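Local coordinates for extracellular solute-binding protein, family 1 (Bifidobacterium longum subsp. infantis, PDB 6FTH), which probably binds human milk oligosaccharides outside the cell and delivers them to an ABC transporter for uptake, at residues V116-A126 with H136-R144; S206-M214 with F226-G234. All coordinates share one frame; numbering follows the deposited sequence.

In the fold
Both contacts are largely buried, yet they serve different parts of the fold. The centre of contact 1 is about 18 Å from that of the chain; it sets helix 114-122 and the start of helix 124-130 against strand 140-143 through apolar side chains, except at one end, where Lys123 and Ser143 both reach Glu335, outside the two segments. Contact 2, its centre about 9 Å from the chain's, joins two pieces of one long connection between strands 197-199 and 235-238; its phenylalanine core is bordered by tyrosines nearer the surface, and a direct backbone hydrogen bond and two waters tie the loops together. The contacts' centres are about 24 Å apart, their nearest atoms about 6 Å, without touching.

Contact 1: V116-A126 with H136-R144; sequences VKQFFKEKPDA and HMYALPSSR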
ATOM      1  N   VAL A 116      -1.541   3.543  23.527  1.00 16.73           N
ATOM      2  CA  VAL A 116      -2.098   4.120  22.308  1.00 16.64           C
ATOM      3  C   VAL A 116      -1.906   5.625  22.312  1.00 17.95           C
ATOM      4  O   VAL A 116      -1.594   6.226  21.283  1.00 16.14           O
ATOM      5  CB  VAL A 116      -3.589   3.762  22.174  1.00 16.20           C
ATOM      6  CG1 VAL A 116      -4.208   4.436  20.938  1.00 18.10           C
ATOM      7  CG2 VAL A 116      -3.808   2.248  22.111  1.00 18.82           C
ATOM      8  N   LYS A 117      -2.093   6.268  23.464  1.00 17.61           N
ATOM      9  CA  LYS A 117      -1.789   7.694  23.547  1.00 17.71           C
ATOM     10  C   LYS A 117      -0.334   7.965  23.184  1.00 18.52           C
ATOM     11  O   LYS A 117      -0.019   8.960  22.522  1.00 18.73           O
ATOM     12  CB  LYS A 117      -2.073   8.226  24.955  1.00 22.12           C
ATOM     13  CG  LYS A 117      -3.528   8.468  25.246  1.00 22.84           C
ATOM     14  CD  LYS A 117      -3.707   9.423  26.421  1.00 24.41           C
ATOM     15  CE  LYS A 117      -3.216   8.835  27.713  1.00 30.99           C
ATOM     16  NZ  LYS A 117      -3.603   9.761  28.841  1.00 35.07           N
ATOM     17  N   GLN A 118       0.577   7.105  23.636  1.00 17.83           N
ATOM     18  CA  GLN A 118       1.986   7.294  23.322  1.00 18.95           C
ATOM     19  C   GLN A 118       2.235   7.111  21.829  1.00 16.31           C
ATOM     20  O   GLN A 118       2.987   7.879  21.210  1.00 16.06           O
ATOM     21  CB  GLN A 118       2.829   6.320  24.145  1.00 19.54           C
ATOM     22  CG  GLN A 118       4.291   6.543  24.019  1.00 21.38           C
ATOM     23  CD  GLN A 118       4.727   7.808  24.709  1.00 27.35           C
ATOM     24  OE1 GLN A 118       4.073   8.263  25.651  1.00 28.32           O
ATOM     25  NE2 GLN A 118       5.816   8.388  24.243  1.00 24.87           N
ATOM     26  N   PHE A 119       1.596   6.099  21.234  1.00 15.36           N
ATOM     27  CA  PHE A 119       1.640   5.931  19.784  1.00 15.32           C
ATOM     28  C   PHE A 119       1.262   7.240  19.092  1.00 14.77           C
ATOM     29  O   PHE A 119       2.001   7.739  18.236  1.00 14.65           O
ATOM     30  CB  PHE A 119       0.686   4.773  19.431  1.00 13.06           C
ATOM     31  CG  PHE A 119       0.521   4.457  17.944  1.00 11.71           C
ATOM     32  CD1 PHE A 119       1.412   4.863  16.971  1.00 15.05           C
ATOM     33  CD2 PHE A 119      -0.596   3.727  17.550  1.00 12.69           C
ATOM     34  CE1 PHE A 119       1.205   4.544  15.634  1.00 14.69           C
ATOM     35  CE2 PHE A 119      -0.794   3.386  16.220  1.00 12.08           C
ATOM     36  CZ  PHE A 119       0.104   3.802  15.267  1.00 12.59           C
ATOM     37  N   PHE A 120       0.136   7.824  19.494  1.00 15.33           N
ATOM     38  CA  PHE A 120      -0.358   9.034  18.851  1.00 14.36           C
ATOM     39  C   PHE A 120       0.520  10.245  19.136  1.00 17.83           C
ATOM     40  O   PHE A 120       0.606  11.137  18.288  1.00 18.72           O
ATOM     41  CB  PHE A 120      -1.796   9.309  19.301  1.00 15.12           C
ATOM     42  CG  PHE A 120      -2.807   8.311  18.798  1.00 15.59           C
ATOM     43  CD1 PHE A 120      -2.489   7.352  17.823  1.00 14.52           C
ATOM     44  CD2 PHE A 120      -4.102   8.344  19.283  1.00 18.16           C
ATOM     45  CE1 PHE A 120      -3.454   6.469  17.353  1.00 15.83           C
ATOM     46  CE2 PHE A 120      -5.065   7.465  18.812  1.00 19.04           C
ATOM     47  CZ  PHE A 120      -4.736   6.518  17.861  1.00 18.87           C
ATOM     48  N   LYS A 121       1.155  10.302  20.311  1.00 19.39           N
ATOM     49  CA  LYS A 121       2.102  11.376  20.601  1.00 18.77           C
ATOM     50  C   LYS A 121       3.296  11.318  19.662  1.00 19.60           C
ATOM     51  O   LYS A 121       3.716  12.339  19.102  1.00 22.79           O
ATOM     52  CB  LYS A 121       2.605  11.280  22.042  1.00 20.55           C
ATOM     53  CG  LYS A 121       3.646  12.380  22.408  1.00 29.81           C
ATOM     54  CD  LYS A 121       4.123  12.272  23.855  1.00 34.49           C
ATOM     55  CE  LYS A 121       4.949  13.501  24.292  1.00 33.22           C
ATOM     56  NZ  LYS A 121       6.098  13.764  23.387  1.00 42.55           N
ATOM     57  N   GLU A 122       3.876  10.117  19.496  1.00 17.97           N
ATOM     58  CA  GLU A 122       5.057   9.958  18.663  1.00 19.35           C
ATOM     59  C   GLU A 122       4.732   9.983  17.178  1.00 16.96           C
ATOM     60  O   GLU A 122       5.577  10.393  16.374  1.00 19.28           O
ATOM     61  CB  GLU A 122       5.780   8.656  19.036  1.00 19.13           C
ATOM     62  CG  GLU A 122       6.235   8.603  20.511  1.00 21.04           C
ATOM     63  CD  GLU A 122       7.239   7.483  20.851  1.00 20.49           C
ATOM     64  OE1 GLU A 122       7.955   7.001  19.945  1.00 20.84           O
ATOM     65  OE2 GLU A 122       7.315   7.097  22.041  1.00 23.42           O
ATOM     66  N   LYS A 123       3.531   9.535  16.788  1.00 15.98           N
ATOM     67  CA  LYS A 123       3.117   9.450  15.388  1.00 17.08           C
ATOM     68  C   LYS A 123       1.740  10.085  15.205  1.00 15.87           C
ATOM     69  O   LYS A 123       0.747   9.392  14.948  1.00 16.99           O
ATOM     70  CB  LYS A 123       3.126   7.989  14.941  1.00 17.14           C
ATOM     71  CG  LYS A 123       4.532   7.380  15.059  1.00 17.27           C
ATOM     72  CD  LYS A 123       4.607   5.931  14.618  1.00 15.18           C
ATOM     73  CE  LYS A 123       6.053   5.434  14.685  1.00 16.62           C
ATOM     74  NZ  LYS A 123       6.879   6.025  13.609  1.00 16.11           N
ATOM     75  N   PRO A 124       1.654  11.419  15.284  1.00 17.37           N
ATOM     76  CA  PRO A 124       0.340  12.083  15.221  1.00 17.14           C
ATOM     77  C   PRO A 124      -0.460  11.808  13.960  1.00 17.49           C
ATOM     78  O   PRO A 124      -1.697  11.855  14.006  1.00 19.70           O
ATOM     79  CB  PRO A 124       0.694  13.572  15.352  1.00 17.21           C
ATOM     80  CG  PRO A 124       2.156  13.670  15.039  1.00 24.71           C
ATOM     81  CD  PRO A 124       2.749  12.373  15.495  1.00 20.24           C
ATOM     82  N   ASP A 125       0.193  11.524  12.830  1.00 17.05           N
ATOM     83  CA  ASP A 125      -0.535  11.292  11.595  1.00 19.69           C
ATOM     84  C   ASP A 125      -1.244   9.954  11.621  1.00 16.30           C
ATOM     85  O   ASP A 125      -2.159   9.734  10.819  1.00 19.85           O
ATOM     86  CB  ASP A 125       0.403  11.349  10.382  1.00 23.88           C
ATOM     87  CG  ASP A 125       0.670  12.768   9.908  1.00 28.65           C
ATOM     88  OD1 ASP A 125       0.202  13.722  10.568  1.00 29.57           O
ATOM     89  OD2 ASP A 125       1.343  12.922   8.870  1.00 35.75           O
ATOM     90  N   ALA A 126      -0.816   9.046  12.504  1.00 17.19           N
ATOM     91  CA  ALA A 126      -1.545   7.793  12.664  1.00 16.88           C
ATOM     92  C   ALA A 126      -2.902   8.054  13.293  1.00 18.52           C
ATOM     93  O   ALA A 126      -3.912   7.492  12.856  1.00 16.86           O
ATOM     94  CB  ALA A 126      -0.735   6.804  13.507  1.00 18.67           C
ATOM     95  N   HIS A 136     -14.346  11.930  16.171  1.00 22.91           N
ATOM     96  CA  HIS A 136     -14.635  10.550  16.530  1.00 24.08           C
ATOM     97  C   HIS A 136     -13.592   9.622  15.919  1.00 22.71           C
ATOM     98  O   HIS A 136     -13.063   9.871  14.836  1.00 21.36           O
ATOM     99  CB  HIS A 136     -16.020  10.127  16.043  1.00 29.27           C
ATOM    100  CG  HIS A 136     -17.123  11.019  16.515  1.00 35.63           C
ATOM    101  ND1 HIS A 136     -17.034  11.758  17.677  1.00 37.91           N
ATOM    102  CD2 HIS A 136     -18.327  11.315  15.972  1.00 43.72           C
ATOM    103  CE1 HIS A 136     -18.139  12.466  17.830  1.00 42.17           C
ATOM    104  NE2 HIS A 136     -18.942  12.211  16.813  1.00 43.75           N
ATOM    105  N   MET A 137     -13.281   8.553  16.645  1.00 17.57           N
ATOM    106  CA  MET A 137     -12.347   7.537  16.178  1.00 16.67           C
ATOM    107  C   MET A 137     -12.928   6.178  16.535  1.00 18.41           C
ATOM    108  O   MET A 137     -12.985   5.814  17.718  1.00 20.88           O
ATOM    109  CB  MET A 137     -10.975   7.715  16.818  1.00 19.07           C
ATOM    110  CG  MET A 137      -9.988   6.633  16.442  1.00 19.19           C
ATOM    111  SD  MET A 137      -8.374   6.922  17.204  1.00 20.06           S
ATOM    112  CE  MET A 137      -8.760   6.696  18.962  1.00 22.56           C
ATOM    113  N   TYR A 138     -13.310   5.421  15.521  1.00 15.61           N
ATOM    114  CA  TYR A 138     -13.915   4.106  15.720  1.00 18.12           C
ATOM    115  C   TYR A 138     -12.970   2.958  15.400  1.00 17.54           C
ATOM    116  O   TYR A 138     -13.353   1.784  15.555  1.00 16.25           O
ATOM    117  CB  TYR A 138     -15.183   3.968  14.871  1.00 18.06           C
ATOM    118  CG  TYR A 138     -16.189   5.036  15.192  1.00 20.10           C
ATOM    119  CD1 TYR A 138     -16.924   4.981  16.363  1.00 21.48           C
ATOM    120  CD2 TYR A 138     -16.389   6.108  14.331  1.00 23.81           C
ATOM    121  CE1 TYR A 138     -17.838   5.963  16.682  1.00 26.13           C
ATOM    122  CE2 TYR A 138     -17.315   7.101  14.635  1.00 30.43           C
ATOM    123  CZ  TYR A 138     -18.031   7.017  15.817  1.00 30.61           C
ATOM    124  OH  TYR A 138     -18.945   7.991  16.138  1.00 33.51           O
ATOM    125  N   ALA A 139     -11.760   3.262  14.955  1.00 16.18           N
ATOM    126  CA  ALA A 139     -10.770   2.253  14.622  1.00 16.38           C
ATOM    127  C   ALA A 139      -9.418   2.765  15.078  1.00 16.10           C
ATOM    128  O   ALA A 139      -9.164   3.974  15.046  1.00 17.09           O
ATOM    129  CB  ALA A 139     -10.710   2.008  13.114  1.00 15.29           C
ATOM    130  N   LEU A 140      -8.578   1.851  15.544  1.00 13.51           N
ATOM    131  CA  LEU A 140      -7.194   2.220  15.789  1.00 12.22           C
ATOM    132  C   LEU A 140      -6.331   1.841  14.595  1.00 14.19           C
ATOM    133  O   LEU A 140      -6.565   0.807  13.959  1.00 13.32           O
ATOM    134  CB  LEU A 140      -6.614   1.497  17.011  1.00 14.84           C
ATOM    135  CG  LEU A 140      -7.345   1.687  18.342  1.00 13.96           C
ATOM    136  CD1 LEU A 140      -6.623   0.976  19.475  1.00 15.20           C
ATOM    137  CD2 LEU A 140      -7.469   3.176  18.674  1.00 16.85           C
ATOM    138  N   PRO A 141      -5.335   2.651  14.272  1.00 13.65           N
ATOM    139  CA  PRO A 141      -4.374   2.271  13.239  1.00 12.52           C
ATOM    140  C   PRO A 141      -3.258   1.406  13.813  1.00 13.52           C
ATOM    141  O   PRO A 141      -3.150   1.206  15.023  1.00 13.51           O
ATOM    142  CB  PRO A 141      -3.814   3.631  12.810  1.00 12.51           C
ATOM    143  CG  PRO A 141      -3.813   4.419  14.084  1.00 12.58           C
ATOM    144  CD  PRO A 141      -5.005   3.961  14.872  1.00 13.40           C
ATOM    145  N   SER A 142      -2.408   0.909  12.913  1.00 13.45           N
ATOM    146  CA  SER A 142      -1.146   0.278  13.293  1.00 12.37           C
ATOM    147  C   SER A 142       0.010   0.992  12.604  1.00 11.95           C
ATOM    148  O   SER A 142      -0.185   1.704  11.612  1.00 12.68           O
ATOM    149  CB  SER A 142      -1.112  -1.192  12.847  1.00 14.48           C
ATOM    150  OG  SER A 142      -1.322  -1.287  11.432  1.00 15.44           O
ATOM    151  N   SER A 143       1.225   0.773  13.131  1.00 11.31           N
ATOM    152  CA  SER A 143       2.462   1.205  12.482  1.00 11.51           C
ATOM    153  C   SER A 143       3.490   0.094  12.557  1.00 11.73           C
ATOM    154  O   SER A 143       3.849  -0.338  13.655  1.00 11.09           O
ATOM    155  CB  SER A 143       3.042   2.452  13.156  1.00 11.42           C
ATOM    156  OG  SER A 143       4.423   2.594  12.852  1.00 13.01           O
ATOM    157  N   ARG A 144       3.994  -0.344  11.406  1.00 12.22           N
ATOM    158  CA  ARG A 144       5.104  -1.289  11.371  1.00 11.17           C
ATOM    159  C   ARG A 144       6.462  -0.608  11.400  1.00 11.81           C
ATOM    160  O   ARG A 144       7.492  -1.276  11.231  1.00 12.35           O
ATOM    161  CB  ARG A 144       4.999  -2.281  10.198  1.00 12.29           C
ATOM    162  CG  ARG A 144       4.778  -1.687   8.827  1.00 11.76           C
ATOM    163  CD  ARG A 144       4.896  -2.769   7.736  1.00 12.05           C
ATOM    164  NE  ARG A 144       4.348  -2.297   6.477  1.00 13.42           N
ATOM    165  CZ  ARG A 144       4.228  -3.043   5.389  1.00 16.50           C
ATOM    166  NH1 ARG A 144       4.678  -4.289   5.384  1.00 13.04           N
ATOM    167  NH2 ARG A 144       3.659  -2.538   4.298  1.00 15.59           N
TER
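Phe120 and Met137 reach toward each other from opposite directions. Phe120 CE2 meets Met137 SD at 3.7 Å in a Met-aromatic contact, the sulfur oblique to the ring, while the methyl CE lies in the plane at the ring edge. Met137 extends through chi2 and turns only at chi3 (67°), which brings CE to that edge. Pro141 CD also comes to the edge of Phe120, 3.9 Å from CE1. Without the ring, as with an alanine here, Met137 SD would probably lose its aromatic neighbour and a gap would open beside Pro141.

Phe119 and Pro141 slide past one another in opposite senses. With CG anti to the backbone N (chi1 177°), the Phe119 ring puts CE2 3.4 Å from Pro141 O, which sits at the ring edge, and CE1 3.7 Å from Ser143 CB. Pro141 is shared further: its CG packs 3.9 Å from Ala126 CB. Val116 and Leu140 cross almost at right angles, CG2 to CD1 4.1 Å. Lys123 runs its CD and CE beside Ser143 OG; its NZ forms salt bridges with Glu335 and Asp415, and Glu335 also bonds Ser143 OG. Trp412 stacks on Phe119. Helix 116-122 thus packs across strand 140-143 at 64°, and the strand pairs antiparallel with strand 336-337, in a fold consistent with the type 2 periplasmic-binding-protein family.

Contact 2: S206-M214 with F226-G234; sequences SYFTYYSPM and FNKGASPTG
Phe226 turns its CG anti to the carbonyl carbon (chi1 -69°), which swings its ring under Phe208 CB; the like torsion of Phe208 sets only the direction of its own ring. The resulting CH-pi contact measures 3.9 Å from Phe208 CB, over one face, to the centroid of the Phe226 ring. The two rings are themselves nearly parallel, planes at 20°, but slid so far apart that they scarcely overlap. Ser212 CB approaches Phe226 CE2 obliquely at 3.9 Å, while the carbonyl carbon of Met214 lies in plane at the ring edge.

Beside this apolar centre the loops are pinned by backbone: Phe208 N donates to Pro232 O over 2.9 Å, nearly straight and onto a lone pair in the carbonyl plane. One water donates to both Phe208 O and Phe226 O, bridging carbonyls that could not bond each other directly.

Tyr210 lies across Asn227, its ring only 15° from the amide plane, with OH 3.5 Å from Asn227 CG and CE1 3.3 Å from the backbone Asn227 O. A second water links Tyr210 OH to that backbone O, 2.8 Å from each of these oxygens. Asn227 OD1 is held by Gln153 NE2 and Gly152 N, which helps fix the amide beside the tyrosine. Tyr207 CD2 meets Pro232 CB at the rim, and Tyr251 of helix 249-263 touches Phe208 and Met214. Segment 206-214, shaped by a type II turn at Thr209-Ser212 and an ST turn in which Ser212 OG accepts from Met214 N, thus packs against the 3-10 segment 231-233 within the long connection between strands 197-199 and 235-238.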
ATOM      1  N   SER A 206      -9.803  -1.840 -11.658  1.00 17.06           N
ATOM      2  CA  SER A 206     -10.812  -0.794 -11.517  1.00 20.75           C
ATOM      3  C   SER A 206     -10.308   0.404 -10.727  1.00 21.79           C
ATOM      4  O   SER A 206     -11.044   1.382 -10.550  1.00 18.20           O
ATOM      5  CB  SER A 206     -12.056  -1.370 -10.844  1.00 21.96           C
ATOM      6  OG  SER A 206     -11.713  -1.904  -9.588  1.00 23.80           O
ATOM      7  N   TYR A 207      -9.081   0.327 -10.243  1.00 16.13           N
ATOM      8  CA  TYR A 207      -8.368   1.402  -9.580  1.00 15.70           C
ATOM      9  C   TYR A 207      -6.913   1.249  -9.993  1.00 15.35           C
ATOM     10  O   TYR A 207      -6.523   0.194 -10.499  1.00 14.89           O
ATOM     11  CB  TYR A 207      -8.468   1.262  -8.057  1.00 14.86           C
ATOM     12  CG  TYR A 207      -7.867  -0.025  -7.510  1.00 16.26           C
ATOM     13  CD1 TYR A 207      -8.515  -1.246  -7.681  1.00 19.89           C
ATOM     14  CD2 TYR A 207      -6.654  -0.021  -6.844  1.00 16.62           C
ATOM     15  CE1 TYR A 207      -7.963  -2.412  -7.190  1.00 21.80           C
ATOM     16  CE2 TYR A 207      -6.093  -1.179  -6.356  1.00 18.68           C
ATOM     17  CZ  TYR A 207      -6.750  -2.366  -6.529  1.00 21.39           C
ATOM     18  OH  TYR A 207      -6.172  -3.514  -6.042  1.00 24.65           O
ATOM     19  N   PHE A 208      -6.097   2.297  -9.781  1.00 12.72           N
ATOM     20  CA  PHE A 208      -4.669   2.202 -10.083  1.00 12.30           C
ATOM     21  C   PHE A 208      -3.984   1.430  -8.962  1.00 13.91           C
ATOM     22  O   PHE A 208      -4.018   1.850  -7.800  1.00 12.81           O
ATOM     23  CB  PHE A 208      -4.073   3.590 -10.314  1.00 12.42           C
ATOM     24  CG  PHE A 208      -4.705   4.281 -11.467  1.00 14.03           C
ATOM     25  CD1 PHE A 208      -4.434   3.885 -12.769  1.00 13.53           C
ATOM     26  CD2 PHE A 208      -5.654   5.272 -11.262  1.00 14.29           C
ATOM     27  CE1 PHE A 208      -5.040   4.485 -13.832  1.00 15.30           C
ATOM     28  CE2 PHE A 208      -6.288   5.869 -12.336  1.00 14.69           C
ATOM     29  CZ  PHE A 208      -5.993   5.482 -13.627  1.00 15.03           C
ATOM     30  N   THR A 209      -3.416   0.271  -9.311  1.00 14.78           N
ATOM     31  CA  THR A 209      -2.963  -0.719  -8.343  1.00 14.89           C
ATOM     32  C   THR A 209      -1.545  -0.419  -7.875  1.00 12.89           C
ATOM     33  O   THR A 209      -0.842   0.432  -8.426  1.00 12.40           O
ATOM     34  CB  THR A 209      -2.992  -2.121  -8.970  1.00 13.08           C
ATOM     35  OG1 THR A 209      -1.963  -2.221  -9.957  1.00 14.60           O
ATOM     36  CG2 THR A 209      -4.362  -2.405  -9.642  1.00 14.80           C
ATOM     37  N   TYR A 210      -1.101  -1.163  -6.866  1.00 12.36           N
ATOM     38  CA  TYR A 210       0.324  -1.220  -6.600  1.00 12.48           C
ATOM     39  C   TYR A 210       1.053  -1.535  -7.900  1.00 11.74           C
ATOM     40  O   TYR A 210       0.590  -2.334  -8.721  1.00 13.13           O
ATOM     41  CB  TYR A 210       0.635  -2.315  -5.588  1.00 13.32           C
ATOM     42  CG  TYR A 210       0.556  -1.886  -4.149  1.00 14.36           C
ATOM     43  CD1 TYR A 210      -0.628  -1.379  -3.612  1.00 14.32           C
ATOM     44  CD2 TYR A 210       1.672  -1.987  -3.318  1.00 15.23           C
ATOM     45  CE1 TYR A 210      -0.695  -0.995  -2.283  1.00 14.76           C
ATOM     46  CE2 TYR A 210       1.618  -1.595  -1.984  1.00 19.47           C
ATOM     47  CZ  TYR A 210       0.427  -1.098  -1.477  1.00 15.68           C
ATOM     48  OH  TYR A 210       0.375  -0.712  -0.155  1.00 21.28           O
ATOM     49  N   TYR A 211       2.176  -0.879  -8.107  1.00 12.03           N
ATOM     50  CA  TYR A 211       3.059  -1.145  -9.241  1.00 12.57           C
ATOM     51  C   TYR A 211       2.382  -0.850 -10.576  1.00 12.55           C
ATOM     52  O   TYR A 211       2.776  -1.366 -11.618  1.00 14.85           O
ATOM     53  CB  TYR A 211       3.652  -2.567  -9.195  1.00 12.76           C
ATOM     54  CG  TYR A 211       3.865  -3.088  -7.769  1.00 13.27           C
ATOM     55  CD1 TYR A 211       4.511  -2.326  -6.808  1.00 14.00           C
ATOM     56  CD2 TYR A 211       3.350  -4.332  -7.372  1.00 13.77           C
ATOM     57  CE1 TYR A 211       4.638  -2.771  -5.504  1.00 15.05           C
ATOM     58  CE2 TYR A 211       3.489  -4.785  -6.080  1.00 15.25           C
ATOM     59  CZ  TYR A 211       4.127  -4.002  -5.145  1.00 15.69           C
ATOM     60  OH  TYR A 211       4.266  -4.417  -3.843  1.00 18.88           O
ATOM     61  N   SER A 212       1.402   0.047 -10.556  1.00 11.94           N
ATOM     62  CA  SER A 212       0.677   0.408 -11.759  1.00 12.08           C
ATOM     63  C   SER A 212       1.619   1.003 -12.806  1.00 12.04           C
ATOM     64  O   SER A 212       2.505   1.793 -12.457  1.00 11.23           O
ATOM     65  CB  SER A 212      -0.347   1.482 -11.405  1.00 12.96           C
ATOM     66  OG  SER A 212      -0.988   1.965 -12.570  1.00 12.42           O
ATOM     67  N   PRO A 213       1.407   0.718 -14.102  1.00 12.86           N
ATOM     68  CA  PRO A 213       2.135   1.455 -15.145  1.00 12.73           C
ATOM     69  C   PRO A 213       1.950   2.957 -15.011  1.00 11.90           C
ATOM     70  O   PRO A 213       2.798   3.727 -15.479  1.00 12.16           O
ATOM     71  CB  PRO A 213       1.531   0.940 -16.468  1.00 13.11           C
ATOM     72  CG  PRO A 213       0.212   0.268 -16.080  1.00 12.60           C
ATOM     73  CD  PRO A 213       0.436  -0.238 -14.660  1.00 13.63           C
ATOM     74  N   MET A 214       0.858   3.391 -14.377  1.00 10.43           N
ATOM     75  CA  MET A 214       0.639   4.837 -14.261  1.00 12.11           C
ATOM     76  C   MET A 214       1.538   5.484 -13.235  1.00 12.90           C
ATOM     77  O   MET A 214       1.438   6.689 -12.998  1.00 11.32           O
ATOM     78  CB  MET A 214      -0.831   5.154 -13.995  1.00 13.86           C
ATOM     79  CG  MET A 214      -1.737   4.738 -15.128  1.00 18.79           C
ATOM     80  SD  MET A 214      -1.093   5.340 -16.688  1.00 26.56           S
ATOM     81  CE  MET A 214      -2.113   4.492 -17.903  1.00 24.72           C
ATOM     82  N   PHE A 226      -0.129   5.548  -4.690  1.00 11.04           N
ATOM     83  CA  PHE A 226      -0.806   4.309  -5.039  1.00 11.56           C
ATOM     84  C   PHE A 226      -0.827   3.252  -3.929  1.00 12.50           C
ATOM     85  O   PHE A 226      -1.402   2.177  -4.146  1.00 15.20           O
ATOM     86  CB  PHE A 226      -0.268   3.737  -6.361  1.00 10.95           C
ATOM     87  CG  PHE A 226      -0.623   4.551  -7.602  1.00 11.43           C
ATOM     88  CD1 PHE A 226      -1.659   5.472  -7.624  1.00 12.39           C
ATOM     89  CD2 PHE A 226       0.104   4.375  -8.771  1.00 13.69           C
ATOM     90  CE1 PHE A 226      -1.956   6.184  -8.783  1.00 11.53           C
ATOM     91  CE2 PHE A 226      -0.171   5.094  -9.908  1.00 12.28           C
ATOM     92  CZ  PHE A 226      -1.223   5.998  -9.920  1.00 10.69           C
ATOM     93  N   ASN A 227      -0.254   3.499  -2.747  1.00 11.37           N
ATOM     94  CA  ASN A 227      -0.442   2.534  -1.661  1.00 12.31           C
ATOM     95  C   ASN A 227      -1.902   2.511  -1.213  1.00 15.32           C
ATOM     96  O   ASN A 227      -2.439   1.446  -0.879  1.00 15.86           O
ATOM     97  CB  ASN A 227       0.430   2.850  -0.448  1.00 12.71           C
ATOM     98  CG  ASN A 227       1.905   2.450  -0.594  1.00 13.72           C
ATOM     99  OD1 ASN A 227       2.450   2.316  -1.688  1.00 13.27           O
ATOM    100  ND2 ASN A 227       2.565   2.307   0.560  1.00 16.02           N
ATOM    101  N   LYS A 228      -2.556   3.673  -1.170  1.00 14.17           N
ATOM    102  CA  LYS A 228      -3.877   3.838  -0.558  1.00 13.83           C
ATOM    103  C   LYS A 228      -4.333   5.286  -0.717  1.00 17.25           C
ATOM    104  O   LYS A 228      -3.522   6.199  -0.901  1.00 17.00           O
ATOM    105  CB  LYS A 228      -3.877   3.466   0.930  1.00 18.51           C
ATOM    106  CG  LYS A 228      -2.828   4.178   1.784  1.00 17.88           C
ATOM    107  CD  LYS A 228      -2.864   3.690   3.241  1.00 18.74           C
ATOM    108  CE  LYS A 228      -1.861   4.412   4.146  1.00 20.77           C
ATOM    109  NZ  LYS A 228      -0.439   4.027   3.901  1.00 20.75           N
ATOM    110  N   GLY A 229      -5.640   5.479  -0.641  1.00 17.41           N
ATOM    111  CA  GLY A 229      -6.222   6.811  -0.578  1.00 18.63           C
ATOM    112  C   GLY A 229      -6.896   7.254  -1.861  1.00 15.70           C
ATOM    113  O   GLY A 229      -7.402   6.444  -2.644  1.00 18.23           O
ATOM    114  N   ALA A 230      -6.883   8.565  -2.106  1.00 15.62           N
ATOM    115  CA  ALA A 230      -7.604   9.121  -3.249  1.00 13.11           C
ATOM    116  C   ALA A 230      -6.882   8.883  -4.572  1.00 12.32           C
ATOM    117  O   ALA A 230      -7.513   8.805  -5.637  1.00 12.31           O
ATOM    118  CB  ALA A 230      -7.775  10.634  -3.062  1.00 14.75           C
ATOM    119  N   SER A 231      -5.560   8.803  -4.539  1.00 12.36           N
ATOM    120  CA  SER A 231      -4.806   8.682  -5.781  1.00 11.52           C
ATOM    121  C   SER A 231      -5.154   7.443  -6.599  1.00 11.57           C
ATOM    122  O   SER A 231      -5.308   7.569  -7.827  1.00 13.14           O
ATOM    123  CB  SER A 231      -3.301   8.774  -5.496  1.00 11.35           C
ATOM    124  OG  SER A 231      -2.557   8.687  -6.679  1.00 11.94           O
ATOM    125  N   PRO A 232      -5.345   6.261  -6.013  1.00 10.89           N
ATOM    126  CA  PRO A 232      -5.757   5.117  -6.836  1.00 14.95           C
ATOM    127  C   PRO A 232      -7.062   5.304  -7.568  1.00 13.73           C
ATOM    128  O   PRO A 232      -7.333   4.532  -8.492  1.00 13.06           O
ATOM    129  CB  PRO A 232      -5.852   3.973  -5.822  1.00 14.99           C
ATOM    130  CG  PRO A 232      -4.867   4.335  -4.782  1.00 13.77           C
ATOM    131  CD  PRO A 232      -4.957   5.832  -4.665  1.00 13.17           C
ATOM    132  N   THR A 233      -7.884   6.281  -7.202  1.00 13.46           N
ATOM    133  CA  THR A 233      -9.127   6.537  -7.913  1.00 12.84           C
ATOM    134  C   THR A 233      -9.038   7.703  -8.884  1.00 13.18           C
ATOM    135  O   THR A 233     -10.050   8.063  -9.496  1.00 15.61           O
ATOM    136  CB  THR A 233     -10.302   6.723  -6.938  1.00 16.34           C
ATOM    137  OG1 THR A 233     -10.134   7.893  -6.132  1.00 15.77           O
ATOM    138  CG2 THR A 233     -10.424   5.505  -6.021  1.00 18.24           C
ATOM    139  N   GLY A 234      -7.855   8.278  -9.082  1.00 11.99           N
ATOM    140  CA  GLY A 234      -7.634   9.236 -10.135  1.00 12.48           C
ATOM    141  C   GLY A 234      -7.454  10.682  -9.710  1.00 13.10           C
ATOM    142  O   GLY A 234      -7.569  11.563 -10.563  1.00 14.39           O
TER
HETATM  143  O   HOH W   1      -3.555   0.991  -5.182  1.00 15.62           O
HETATM  144  O   HOH W   2      -1.840  -0.049   1.385  1.00 29.17           O